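Iron(III) ABC transporter, periplasmic iron-compound-binding protein (Vibrio cholerae, PDB 3TEF) probably binds iron-loaded catecholate siderophores in the periplasm and hands them to an ABC transporter for iron uptake. Local coordinates at residues 7-12 with 106-111; 62-67 with 73-78; 216-221 with 234-239. All coordinates share one frame; numbering follows the deposited sequence.

Interaction 1: 7-12 with 106-111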
ATOM      1  N   GLU A   7      17.549  -1.066  -8.339  1.00 25.74           N
ATOM      2  CA  GLU A   7      17.560   0.173  -7.573  1.00 26.93           C
ATOM      3  C   GLU A   7      16.248   0.332  -6.811  1.00 29.43           C
ATOM      4  O   GLU A   7      15.158   0.283  -7.393  1.00 25.13           O
ATOM      5  CB  GLU A   7      17.784   1.374  -8.499  1.00 29.03           C
ATOM      6  CG  GLU A   7      18.102   2.664  -7.754  1.00 34.64           C
ATOM      7  CD  GLU A   7      18.925   3.633  -8.589  1.00 44.19           C
ATOM      8  OE1 GLU A   7      18.387   4.181  -9.575  1.00 47.95           O
ATOM      9  OE2 GLU A   7      20.112   3.841  -8.254  1.00 51.44           O
ATOM     10  N   HIS A   8      16.349   0.511  -5.498  1.00 23.78           N
ATOM     11  CA  HIS A   8      15.153   0.636  -4.687  1.00 22.71           C
ATOM     12  C   HIS A   8      15.367   1.672  -3.593  1.00 19.53           C
ATOM     13  O   HIS A   8      16.405   2.368  -3.566  1.00 21.94           O
ATOM     14  CB  HIS A   8      14.791  -0.723  -4.075  1.00 19.92           C
ATOM     15  CG  HIS A   8      15.873  -1.281  -3.209  1.00 20.71           C
ATOM     16  ND1 HIS A   8      16.832  -2.149  -3.684  1.00 25.34           N
ATOM     17  CD2 HIS A   8      16.169  -1.053  -1.914  1.00 16.87           C
ATOM     18  CE1 HIS A   8      17.672  -2.441  -2.709  1.00 17.06           C
ATOM     19  NE2 HIS A   8      17.296  -1.793  -1.624  1.00 21.85           N
ATOM     20  N   ARG A   9      14.396   1.800  -2.697  1.00 19.46           N
ATOM     21  CA  ARG A   9      14.458   2.865  -1.697  1.00 21.61           C
ATOM     22  C   ARG A   9      15.721   2.810  -0.853  1.00 22.42           C
ATOM     23  O   ARG A   9      16.263   3.849  -0.463  1.00 21.59           O
ATOM     24  CB  ARG A   9      13.237   2.864  -0.784  1.00 25.05           C
ATOM     25  CG  ARG A   9      13.247   4.050   0.160  1.00 26.65           C
ATOM     26  CD  ARG A   9      12.240   3.889   1.266  1.00 29.11           C
ATOM     27  NE  ARG A   9      10.868   4.048   0.795  1.00 25.98           N
ATOM     28  CZ  ARG A   9       9.827   4.085   1.614  1.00 27.29           C
ATOM     29  NH1 ARG A   9      10.028   3.984   2.927  1.00 31.51           N
ATOM     30  NH2 ARG A   9       8.599   4.240   1.134  1.00 26.89           N
ATOM     31  N   LEU A  10      16.199   1.603  -0.570  1.00 22.23           N
ATOM     32  CA  LEU A  10      17.346   1.456   0.322  1.00 23.56           C
ATOM     33  C   LEU A  10      18.650   1.191  -0.453  1.00 19.84           C
ATOM     34  O   LEU A  10      19.578   0.569   0.061  1.00 22.58           O
ATOM     35  CB  LEU A  10      17.083   0.356   1.368  1.00 21.68           C
ATOM     36  CG  LEU A  10      16.130   0.632   2.549  1.00 27.18           C
ATOM     37  CD1 LEU A  10      16.857   0.850   3.866  1.00 28.14           C
ATOM     38  CD2 LEU A  10      15.123   1.767   2.298  1.00 23.87           C
ATOM     39  N   GLY A  11      18.701   1.648  -1.697  1.00 20.70           N
ATOM     40  CA  GLY A  11      19.931   1.581  -2.466  1.00 25.01           C
ATOM     41  C   GLY A  11      19.886   0.612  -3.626  1.00 23.35           C
ATOM     42  O   GLY A  11      18.829   0.408  -4.229  1.00 23.94           O
ATOM     43  N   LYS A  12      21.038   0.026  -3.940  1.00 23.92           N
ATOM     44  CA  LYS A  12      21.172  -0.883  -5.068  1.00 25.17           C
ATOM     45  C   LYS A  12      21.535  -2.276  -4.580  1.00 27.56           C
ATOM     46  O   LYS A  12      22.369  -2.432  -3.692  1.00 24.83           O
ATOM     47  CB  LYS A  12      22.248  -0.377  -6.041  1.00 30.19           C
ATOM     48  CG  LYS A  12      21.884   0.936  -6.720  1.00 37.12           C
ATOM     49  CD  LYS A  12      23.061   1.484  -7.512  1.00 36.60           C
ATOM     50  CE  LYS A  12      24.255   1.750  -6.612  1.00 37.64           C
ATOM     51  NZ  LYS A  12      25.345   2.429  -7.356  1.00 37.78           N
ATOM     52  N   ALA A 106       8.328  -0.838  -2.264  1.00 19.46           N
ATOM     53  CA  ALA A 106       7.598   0.235  -1.609  1.00 19.88           C
ATOM     54  C   ALA A 106       7.251   1.365  -2.559  1.00 19.49           C
ATOM     55  O   ALA A 106       7.935   1.577  -3.565  1.00 24.54           O
ATOM     56  CB  ALA A 106       8.440   0.789  -0.422  1.00 20.83           C
ATOM     57  N   ALA A 107       6.200   2.100  -2.210  1.00 20.59           N
ATOM     58  CA  ALA A 107       5.799   3.303  -2.942  1.00 22.83           C
ATOM     59  C   ALA A 107       6.587   4.510  -2.441  1.00 26.30           C
ATOM     60  O   ALA A 107       7.038   4.518  -1.302  1.00 26.21           O
ATOM     61  CB  ALA A 107       4.343   3.557  -2.740  1.00 22.40           C
ATOM     62  N   GLU A 108       6.715   5.533  -3.285  1.00 23.10           N
ATOM     63  CA  GLU A 108       7.377   6.787  -2.890  1.00 27.73           C
ATOM     64  C   GLU A 108       6.429   7.974  -3.054  1.00 28.98           C
ATOM     65  O   GLU A 108       5.884   8.196  -4.133  1.00 29.73           O
ATOM     66  CB  GLU A 108       8.638   7.015  -3.719  1.00 29.23           C
ATOM     67  CG  GLU A 108       9.670   5.910  -3.602  1.00 25.95           C
ATOM     68  CD  GLU A 108      10.141   5.725  -2.181  1.00 29.81           C
ATOM     69  OE1 GLU A 108      10.210   6.734  -1.447  1.00 35.01           O
ATOM     70  OE2 GLU A 108      10.413   4.573  -1.793  1.00 28.11           O
ATOM     71  N   ALA A 109       6.228   8.727  -1.980  1.00 28.34           N
ATOM     72  CA  ALA A 109       5.296   9.855  -2.003  1.00 28.80           C
ATOM     73  C   ALA A 109       5.738  10.967  -2.949  1.00 33.08           C
ATOM     74  O   ALA A 109       4.914  11.566  -3.648  1.00 31.11           O
ATOM     75  CB  ALA A 109       5.083  10.402  -0.585  1.00 31.02           C
ATOM     76  N   ASP A 110       7.038  11.253  -2.983  1.00 29.67           N
ATOM     77  CA  ASP A 110       7.514  12.333  -3.842  1.00 35.34           C
ATOM     78  C   ASP A 110       7.255  12.094  -5.337  1.00 36.14           C
ATOM     79  O   ASP A 110       6.674  12.950  -6.010  1.00 39.27           O
ATOM     80  CB  ASP A 110       8.973  12.733  -3.530  1.00 36.02           C
ATOM     81  CG  ASP A 110      10.002  11.712  -4.013  1.00 41.93           C
ATOM     82  OD1 ASP A 110       9.710  10.498  -4.062  1.00 37.60           O
ATOM     83  OD2 ASP A 110      11.141  12.136  -4.324  1.00 48.64           O
ATOM     84  N   GLN A 111       7.646  10.937  -5.861  1.00 33.35           N
ATOM     85  CA  GLN A 111       7.387  10.665  -7.280  1.00 36.56           C
ATOM     86  C   GLN A 111       5.939  10.243  -7.534  1.00 34.31           C
ATOM     87  O   GLN A 111       5.444  10.319  -8.660  1.00 35.26           O
ATOM     88  CB  GLN A 111       8.377   9.646  -7.853  1.00 37.10           C
ATOM     89  CG  GLN A 111       8.547   8.400  -7.027  1.00 43.57           C
ATOM     90  CD  GLN A 111       9.641   7.497  -7.572  1.00 45.57           C
ATOM     91  OE1 GLN A 111      10.552   7.095  -6.842  1.00 47.96           O
ATOM     92  NE2 GLN A 111       9.559   7.180  -8.861  1.00 44.93           N
TER

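Interaction 2: 62-67 with 73-78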
ATOM      1  N   PRO A  62       7.238 -21.058   6.905  1.00 24.92           N
ATOM      2  CA  PRO A  62       7.855 -20.638   8.167  1.00 26.14           C
ATOM      3  C   PRO A  62       7.800 -19.124   8.323  1.00 25.49           C
ATOM      4  O   PRO A  62       7.865 -18.411   7.327  1.00 21.74           O
ATOM      5  CB  PRO A  62       9.309 -21.094   8.021  1.00 30.20           C
ATOM      6  CG  PRO A  62       9.241 -22.241   7.067  1.00 28.45           C
ATOM      7  CD  PRO A  62       8.142 -21.884   6.091  1.00 24.78           C
ATOM      8  N   SER A  63       7.677 -18.655   9.560  1.00 25.31           N
ATOM      9  CA  SER A  63       7.554 -17.234   9.834  1.00 23.24           C
ATOM     10  C   SER A  63       8.893 -16.540   9.690  1.00 25.72           C
ATOM     11  O   SER A  63       9.876 -16.942  10.309  1.00 26.92           O
ATOM     12  CB  SER A  63       7.052 -16.994  11.252  1.00 25.47           C
ATOM     13  OG  SER A  63       7.034 -15.602  11.519  1.00 26.73           O
ATOM     14  N   ALA A  64       8.914 -15.489   8.886  1.00 22.73           N
ATOM     15  CA  ALA A  64      10.106 -14.663   8.747  1.00 20.72           C
ATOM     16  C   ALA A  64      10.031 -13.452   9.672  1.00 25.53           C
ATOM     17  O   ALA A  64      10.860 -12.530   9.579  1.00 22.97           O
ATOM     18  CB  ALA A  64      10.266 -14.230   7.306  1.00 22.00           C
ATOM     19  N   GLY A  65       9.041 -13.457  10.563  1.00 23.59           N
ATOM     20  CA  GLY A  65       8.851 -12.383  11.521  1.00 24.10           C
ATOM     21  C   GLY A  65       7.546 -11.642  11.321  1.00 26.51           C
ATOM     22  O   GLY A  65       6.626 -12.173  10.702  1.00 24.16           O
ATOM     23  N   SER A  66       7.459 -10.433  11.865  1.00 23.30           N
ATOM     24  CA  SER A  66       6.269  -9.605  11.723  1.00 21.12           C
ATOM     25  C   SER A  66       6.476  -8.640  10.570  1.00 22.35           C
ATOM     26  O   SER A  66       7.486  -8.719   9.888  1.00 24.65           O
ATOM     27  CB  SER A  66       5.999  -8.824  13.004  1.00 24.78           C
ATOM     28  OG  SER A  66       6.983  -7.816  13.204  1.00 24.98           O
ATOM     29  N   LEU A  67       5.513  -7.746  10.344  1.00 21.29           N
ATOM     30  CA  LEU A  67       5.659  -6.738   9.299  1.00 21.39           C
ATOM     31  C   LEU A  67       6.816  -5.803   9.599  1.00 20.18           C
ATOM     32  O   LEU A  67       7.405  -5.240   8.684  1.00 21.25           O
ATOM     33  CB  LEU A  67       4.385  -5.907   9.142  1.00 21.27           C
ATOM     34  CG  LEU A  67       3.091  -6.638   8.770  1.00 23.82           C
ATOM     35  CD1 LEU A  67       1.992  -5.606   8.500  1.00 22.37           C
ATOM     36  CD2 LEU A  67       3.272  -7.555   7.565  1.00 22.52           C
ATOM     37  N   GLU A  73      17.108 -15.135  12.766  1.00 26.77           N
ATOM     38  CA  GLU A  73      17.567 -16.508  12.924  1.00 28.81           C
ATOM     39  C   GLU A  73      16.860 -17.448  11.949  1.00 27.37           C
ATOM     40  O   GLU A  73      17.500 -18.243  11.264  1.00 27.37           O
ATOM     41  CB  GLU A  73      17.410 -16.971  14.378  1.00 30.51           C
ATOM     42  CG  GLU A  73      18.162 -16.084  15.380  1.00 37.65           C
ATOM     43  CD  GLU A  73      17.953 -16.504  16.831  1.00 47.81           C
ATOM     44  OE1 GLU A  73      17.190 -17.466  17.082  1.00 55.99           O
ATOM     45  OE2 GLU A  73      18.554 -15.868  17.725  1.00 57.36           O
ATOM     46  N   THR A  74      15.540 -17.343  11.860  1.00 27.33           N
ATOM     47  CA  THR A  74      14.797 -18.223  10.968  1.00 29.09           C
ATOM     48  C   THR A  74      15.138 -17.912   9.516  1.00 28.58           C
ATOM     49  O   THR A  74      15.324 -18.815   8.707  1.00 24.93           O
ATOM     50  CB  THR A  74      13.281 -18.105  11.191  1.00 31.77           C
ATOM     51  OG1 THR A  74      12.969 -18.565  12.511  1.00 36.87           O
ATOM     52  CG2 THR A  74      12.522 -18.951  10.170  1.00 33.08           C
ATOM     53  N   ILE A  75      15.233 -16.627   9.191  1.00 25.21           N
ATOM     54  CA  ILE A  75      15.572 -16.232   7.832  1.00 24.64           C
ATOM     55  C   ILE A  75      16.910 -16.845   7.407  1.00 25.58           C
ATOM     56  O   ILE A  75      17.044 -17.374   6.299  1.00 24.51           O
ATOM     57  CB  ILE A  75      15.576 -14.700   7.691  1.00 23.47           C
ATOM     58  CG1 ILE A  75      14.152 -14.176   7.931  1.00 26.16           C
ATOM     59  CG2 ILE A  75      16.108 -14.281   6.316  1.00 24.15           C
ATOM     60  CD1 ILE A  75      13.993 -12.669   7.888  1.00 24.11           C
ATOM     61  N   TYR A  76      17.901 -16.781   8.294  1.00 25.32           N
ATOM     62  CA  TYR A  76      19.212 -17.347   7.989  1.00 26.32           C
ATOM     63  C   TYR A  76      19.108 -18.847   7.736  1.00 27.36           C
ATOM     64  O   TYR A  76      19.719 -19.377   6.808  1.00 28.01           O
ATOM     65  CB  TYR A  76      20.204 -17.081   9.123  1.00 26.11           C
ATOM     66  CG  TYR A  76      21.574 -17.651   8.841  1.00 27.24           C
ATOM     67  CD1 TYR A  76      22.448 -17.007   7.977  1.00 28.90           C
ATOM     68  CD2 TYR A  76      21.987 -18.844   9.420  1.00 31.09           C
ATOM     69  CE1 TYR A  76      23.704 -17.530   7.704  1.00 29.63           C
ATOM     70  CE2 TYR A  76      23.239 -19.378   9.148  1.00 30.87           C
ATOM     71  CZ  TYR A  76      24.089 -18.721   8.291  1.00 33.35           C
ATOM     72  OH  TYR A  76      25.338 -19.244   8.025  1.00 36.84           O
ATOM     73  N   THR A  77      18.318 -19.517   8.563  1.00 27.13           N
ATOM     74  CA  THR A  77      18.110 -20.958   8.439  1.00 27.91           C
ATOM     75  C   THR A  77      17.490 -21.340   7.093  1.00 32.28           C
ATOM     76  O   THR A  77      17.783 -22.403   6.543  1.00 31.26           O
ATOM     77  CB  THR A  77      17.216 -21.469   9.571  1.00 32.40           C
ATOM     78  OG1 THR A  77      17.876 -21.255  10.828  1.00 37.63           O
ATOM     79  CG2 THR A  77      16.931 -22.949   9.402  1.00 41.24           C
ATOM     80  N   GLN A  78      16.644 -20.462   6.560  1.00 25.86           N
ATOM     81  CA  GLN A  78      15.983 -20.716   5.284  1.00 28.22           C
ATOM     82  C   GLN A  78      16.880 -20.573   4.050  1.00 27.35           C
ATOM     83  O   GLN A  78      16.463 -20.898   2.944  1.00 29.02           O
ATOM     84  CB  GLN A  78      14.730 -19.839   5.149  1.00 26.97           C
ATOM     85  CG  GLN A  78      13.664 -20.162   6.167  1.00 25.98           C
ATOM     86  CD  GLN A  78      13.077 -21.542   5.945  1.00 32.39           C
ATOM     87  OE1 GLN A  78      12.568 -21.834   4.864  1.00 39.30           O
ATOM     88  NE2 GLN A  78      13.167 -22.402   6.950  1.00 34.49           N
TER
HETATM   89  O   HOH W   1      10.165 -18.207  12.760  1.00 45.73           O

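Interaction 3: 216-221 with 234-239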
ATOM      1  N   LEU A 216     -15.064  12.548   0.548  1.00 27.60           N
ATOM      2  CA  LEU A 216     -14.423  12.154   1.795  1.00 29.12           C
ATOM      3  C   LEU A 216     -14.004  10.686   1.704  1.00 26.71           C
ATOM      4  O   LEU A 216     -14.844   9.795   1.563  1.00 28.93           O
ATOM      5  CB  LEU A 216     -15.389  12.388   2.957  1.00 28.59           C
ATOM      6  CG  LEU A 216     -14.943  12.198   4.406  1.00 31.82           C
ATOM      7  CD1 LEU A 216     -13.678  12.991   4.722  1.00 29.36           C
ATOM      8  CD2 LEU A 216     -16.076  12.603   5.335  1.00 36.10           C
ATOM      9  N   LEU A 217     -12.697  10.445   1.767  1.00 25.89           N
ATOM     10  CA  LEU A 217     -12.161   9.091   1.672  1.00 25.59           C
ATOM     11  C   LEU A 217     -11.684   8.666   3.056  1.00 22.44           C
ATOM     12  O   LEU A 217     -10.828   9.315   3.651  1.00 25.13           O
ATOM     13  CB  LEU A 217     -10.990   9.051   0.700  1.00 25.52           C
ATOM     14  CG  LEU A 217     -11.305   9.691  -0.653  1.00 26.26           C
ATOM     15  CD1 LEU A 217     -10.069   9.830  -1.529  1.00 23.46           C
ATOM     16  CD2 LEU A 217     -12.376   8.878  -1.358  1.00 26.83           C
ATOM     17  N   VAL A 218     -12.241   7.575   3.561  1.00 24.13           N
ATOM     18  CA  VAL A 218     -12.005   7.189   4.940  1.00 22.73           C
ATOM     19  C   VAL A 218     -11.264   5.864   5.004  1.00 23.99           C
ATOM     20  O   VAL A 218     -11.652   4.895   4.352  1.00 24.35           O
ATOM     21  CB  VAL A 218     -13.344   7.047   5.689  1.00 26.75           C
ATOM     22  CG1 VAL A 218     -13.116   6.575   7.122  1.00 27.11           C
ATOM     23  CG2 VAL A 218     -14.106   8.368   5.652  1.00 28.59           C
ATOM     24  N   VAL A 219     -10.204   5.834   5.811  1.00 22.60           N
ATOM     25  CA  VAL A 219      -9.421   4.621   6.048  1.00 18.86           C
ATOM     26  C   VAL A 219      -9.594   4.183   7.504  1.00 23.49           C
ATOM     27  O   VAL A 219      -9.167   4.878   8.429  1.00 24.02           O
ATOM     28  CB  VAL A 219      -7.904   4.871   5.757  1.00 24.39           C
ATOM     29  CG1 VAL A 219      -7.077   3.609   6.029  1.00 26.38           C
ATOM     30  CG2 VAL A 219      -7.694   5.356   4.310  1.00 23.38           C
ATOM     31  N   ASP A 220     -10.239   3.035   7.699  1.00 25.76           N
ATOM     32  CA  ASP A 220     -10.514   2.512   9.038  1.00 29.30           C
ATOM     33  C   ASP A 220      -9.364   1.624   9.476  1.00 27.23           C
ATOM     34  O   ASP A 220      -9.381   0.417   9.263  1.00 31.68           O
ATOM     35  CB  ASP A 220     -11.821   1.718   9.027  1.00 30.30           C
ATOM     36  CG  ASP A 220     -12.220   1.214  10.410  1.00 37.70           C
ATOM     37  OD1 ASP A 220     -11.567   1.597  11.407  1.00 36.49           O
ATOM     38  OD2 ASP A 220     -13.203   0.448  10.497  1.00 43.29           O
ATOM     39  N   ARG A 221      -8.348   2.226  10.076  1.00 29.50           N
ATOM     40  CA  ARG A 221      -7.152   1.473  10.409  1.00 29.48           C
ATOM     41  C   ARG A 221      -7.457   0.318  11.362  1.00 33.87           C
ATOM     42  O   ARG A 221      -6.820  -0.732  11.303  1.00 34.22           O
ATOM     43  CB  ARG A 221      -6.090   2.388  11.003  1.00 31.42           C
ATOM     44  CG  ARG A 221      -4.826   1.664  11.387  1.00 31.68           C
ATOM     45  CD  ARG A 221      -3.739   2.658  11.745  1.00 32.21           C
ATOM     46  NE  ARG A 221      -2.516   1.970  12.133  1.00 40.59           N
ATOM     47  CZ  ARG A 221      -2.282   1.515  13.357  1.00 46.60           C
ATOM     48  NH1 ARG A 221      -3.192   1.689  14.310  1.00 48.76           N
ATOM     49  NH2 ARG A 221      -1.141   0.891  13.633  1.00 47.04           N
ATOM     50  N   GLN A 234     -21.021   3.129  10.906  1.00 46.67           N
ATOM     51  CA  GLN A 234     -22.086   3.357  11.876  1.00 46.73           C
ATOM     52  C   GLN A 234     -21.748   4.503  12.827  1.00 48.14           C
ATOM     53  O   GLN A 234     -22.601   5.327  13.153  1.00 48.71           O
ATOM     54  CB  GLN A 234     -22.386   2.078  12.667  1.00 47.65           C
ATOM     55  CG  GLN A 234     -23.282   2.296  13.884  1.00 45.57           C
ATOM     56  CD  GLN A 234     -24.667   2.809  13.521  1.00 50.80           C
ATOM     57  OE1 GLN A 234     -25.121   2.664  12.385  1.00 54.88           O
ATOM     58  NE2 GLN A 234     -25.346   3.416  14.494  1.00 47.51           N
ATOM     59  N   THR A 235     -20.495   4.562  13.254  1.00 47.18           N
ATOM     60  CA  THR A 235     -20.075   5.564  14.224  1.00 48.17           C
ATOM     61  C   THR A 235     -19.506   6.823  13.568  1.00 48.05           C
ATOM     62  O   THR A 235     -19.711   7.935  14.064  1.00 47.14           O
ATOM     63  CB  THR A 235     -19.054   4.979  15.221  1.00 51.54           C
ATOM     64  OG1 THR A 235     -18.075   4.211  14.510  1.00 50.68           O
ATOM     65  CG2 THR A 235     -19.761   4.076  16.225  1.00 45.79           C
ATOM     66  N   PHE A 236     -18.803   6.647  12.452  1.00 45.64           N
ATOM     67  CA  PHE A 236     -18.164   7.762  11.756  1.00 43.02           C
ATOM     68  C   PHE A 236     -19.188   8.768  11.254  1.00 39.34           C
ATOM     69  O   PHE A 236     -18.959   9.974  11.280  1.00 40.05           O
ATOM     70  CB  PHE A 236     -17.329   7.252  10.580  1.00 40.35           C
ATOM     71  CG  PHE A 236     -16.530   8.327   9.891  1.00 36.94           C
ATOM     72  CD1 PHE A 236     -15.373   8.823  10.465  1.00 37.89           C
ATOM     73  CD2 PHE A 236     -16.935   8.835   8.670  1.00 36.76           C
ATOM     74  CE1 PHE A 236     -14.637   9.811   9.832  1.00 34.47           C
ATOM     75  CE2 PHE A 236     -16.208   9.823   8.034  1.00 35.45           C
ATOM     76  CZ  PHE A 236     -15.055  10.311   8.613  1.00 31.83           C
ATOM     77  N   GLU A 237     -20.327   8.264  10.796  1.00 41.36           N
ATOM     78  CA  GLU A 237     -21.335   9.134  10.220  1.00 42.15           C
ATOM     79  C   GLU A 237     -22.232   9.712  11.305  1.00 45.07           C
ATOM     80  O   GLU A 237     -23.392   9.324  11.447  1.00 44.55           O
ATOM     81  CB  GLU A 237     -22.137   8.389   9.155  1.00 44.79           C
ATOM     82  CG  GLU A 237     -21.249   7.701   8.134  1.00 42.66           C
ATOM     83  CD  GLU A 237     -21.966   7.377   6.845  1.00 47.40           C
ATOM     84  OE1 GLU A 237     -23.187   7.112   6.893  1.00 50.04           O
ATOM     85  OE2 GLU A 237     -21.311   7.400   5.781  1.00 43.12           O
ATOM     86  N   ASN A 238     -21.666  10.631  12.081  1.00 41.73           N
ATOM     87  CA  ASN A 238     -22.407  11.333  13.117  1.00 43.05           C
ATOM     88  C   ASN A 238     -22.997  12.622  12.564  1.00 44.13           C
ATOM     89  O   ASN A 238     -22.970  12.848  11.358  1.00 44.05           O
ATOM     90  CB  ASN A 238     -21.505  11.622  14.313  1.00 42.07           C
ATOM     91  CG  ASN A 238     -20.231  12.345  13.921  1.00 40.66           C
ATOM     92  OD1 ASN A 238     -20.215  13.138  12.976  1.00 40.00           O
ATOM     93  ND2 ASN A 238     -19.150  12.071  14.646  1.00 42.31           N
ATOM     94  N   ASP A 239     -23.518  13.466  13.447  1.00 48.98           N
ATOM     95  CA  ASP A 239     -24.159  14.713  13.029  1.00 49.82           C
ATOM     96  C   ASP A 239     -23.234  15.653  12.256  1.00 49.94           C
ATOM     97  O   ASP A 239     -23.658  16.283  11.285  1.00 51.02           O
ATOM     98  CB  ASP A 239     -24.761  15.447  14.234  1.00 53.47           C
ATOM     99  CG  ASP A 239     -25.800  14.615  14.969  1.00 62.45           C
ATOM    100  OD1 ASP A 239     -26.933  14.487  14.452  1.00 64.74           O
ATOM    101  OD2 ASP A 239     -25.487  14.091  16.061  1.00 60.90           O
TER

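Interaction 1: 7-12 with 106-111
R9 reaches across to the loop 106-111 and presents one edge of its guanidinium to two acceptors, a carboxylate and a main-chain carbonyl. NE donates to E108 OE2 at 2.7 Å along a nearly straight path (170° at the hydrogen), the ionic half of the pair, and meets the syn lone pair of that oxygen. Next to it, NH2 donates to A107 O at 2.9 Å with a more bent N-H. Both oxygens lie close to the guanidinium plane, whereas the carboxylate is turned almost upright to it, 78° from plane to plane. This is therefore a single-oxygen salt bridge through NE, not a bidentate, coplanar one. The arginine chain runs out extended and then kinks at chi3 (-72°), which swings NE and NH2 round to the loop; the glutamate folds back at its own second torsion, so that OE2 also rests alongside the aliphatic stem, 3.5 Å from R9 CB. A106 supplies the apolar element, its CB lying over one guanidinium face, 3.8 Å from R9 NH2. R9 is the second residue of the type I turn H8-G11, at the tip of the hairpin made by strands 3-8 and 11-16. On the loop side, E108 N is held by S116 OG of helix 113-128, and P87 touches both R9 and A106. Two in-plane N-H bonds thus fix the rotation of the guanidinium, one of them also carrying the ionic attraction, and the adjacent carboxylate would be expected to stabilise the arginine's positive charge.

Interaction 2: 62-67 with 73-78
S63 O and T74 OG1 share a water: it donates to S63 O at 2.8 Å and accepts from T74 OG1, also at 2.8 Å. The same carbonyl oxygen is approached directly by the threonine methyl, T74 CG2 standing 3.3 Å from S63 O. One torsion explains both approaches, since chi1 of -65° sets OG1 beside the backbone N and CG2 anti to it, so that the hydroxyl reaches the water while the methyl leans on the carbonyl. On the loop side S63 OG turns back to accept from G65 N at 3.1 Å (154° at the hydrogen), an ST turn that ties the chain on either side of A64. That residue carries the apolar part of the contact. A64 CB meets the flank of I75 at CG1, 3.9 Å away, and the extended isoleucine chain carries CD1 on to within 3.6 Å of A64 O. At the other end P62 passes at a slant to the bent side chain of Q78, its CG 3.9 Å from Q78 NE2, a van der Waals meeting of ring and amide. Within the helix, E73 O receives T77 N and T77 OG1 from opposite faces of its carbonyl plane. The loop 62-67 joins helix 72-77 to the outermost strand 42-43: P62 and A64 bond through their backbones to V43 of that strand, the side chains of A64 and I75 both settle on I25 of strand 22-25, and D71, at the start of the helix, accepts from T74 N and bonds to A64 through its backbone.

Interaction 3: 216-221 with 234-239
Strand 216-220 faces the closing turn of helix 232-236, with V218 CA and F236 CA the nearest pair at 9.2 Å, a separation bridged by side chains alone. Immediately after F236 the chain leaves the helix: E237 forms the centre of an inverse gamma turn, and N238 caps the next helix, its OD1 accepting from V241 N. F236 is therefore the last residue of its helix, and with CG anti to its backbone N (chi1 -174°) it sends the ring straight at the strand. L216 and V218, two residues apart and pointing to the same side, come from the opposite direction. They use different parts of the ring. L216 CD2 arrives at the edge, in the ring plane, 3.9 Å from F236 CE2, while V218 CG1 stands over the face, and V218 CG2, on the same side but offset toward the rim, comes to 3.5 Å from F236 CE2. The ring thus meets one aliphatic group at its edge and another over its face. F205 adds an inclined ring, I208 touches both L216 and F236 from helix 205-211, and Y254 of strand 252-254 borders V218 and F236. Helix 232-236 belongs to the crossing that carries the chain from strand 215-220 to its parallel neighbour 252-254, so the contact is a helix-on-sheet core of the beta-alpha-beta kind, in the C-terminal lobe of a two-lobed periplasmic binding protein.

The three contacts show how chemistry can follow burial. Interaction 3 is buried and purely apolar, joining a helix end to its sheet. Interaction 1, partly buried, with its arginine exposed at a hairpin tip, relies on charge and directed N-H bonds to reach a loop distant in sequence. Interaction 2 is intermediate: a water bonds to a carbonyl that a methyl also packs against, while small aliphatic groups face the sheet beneath. It is nested in sequence inside the span closed by interaction 1, although their centres lie about 24 Å apart. Interaction 3 comes later in the chain, across the molecule's centre from interaction 1. None touches another, and each holds different helices, strands or loops.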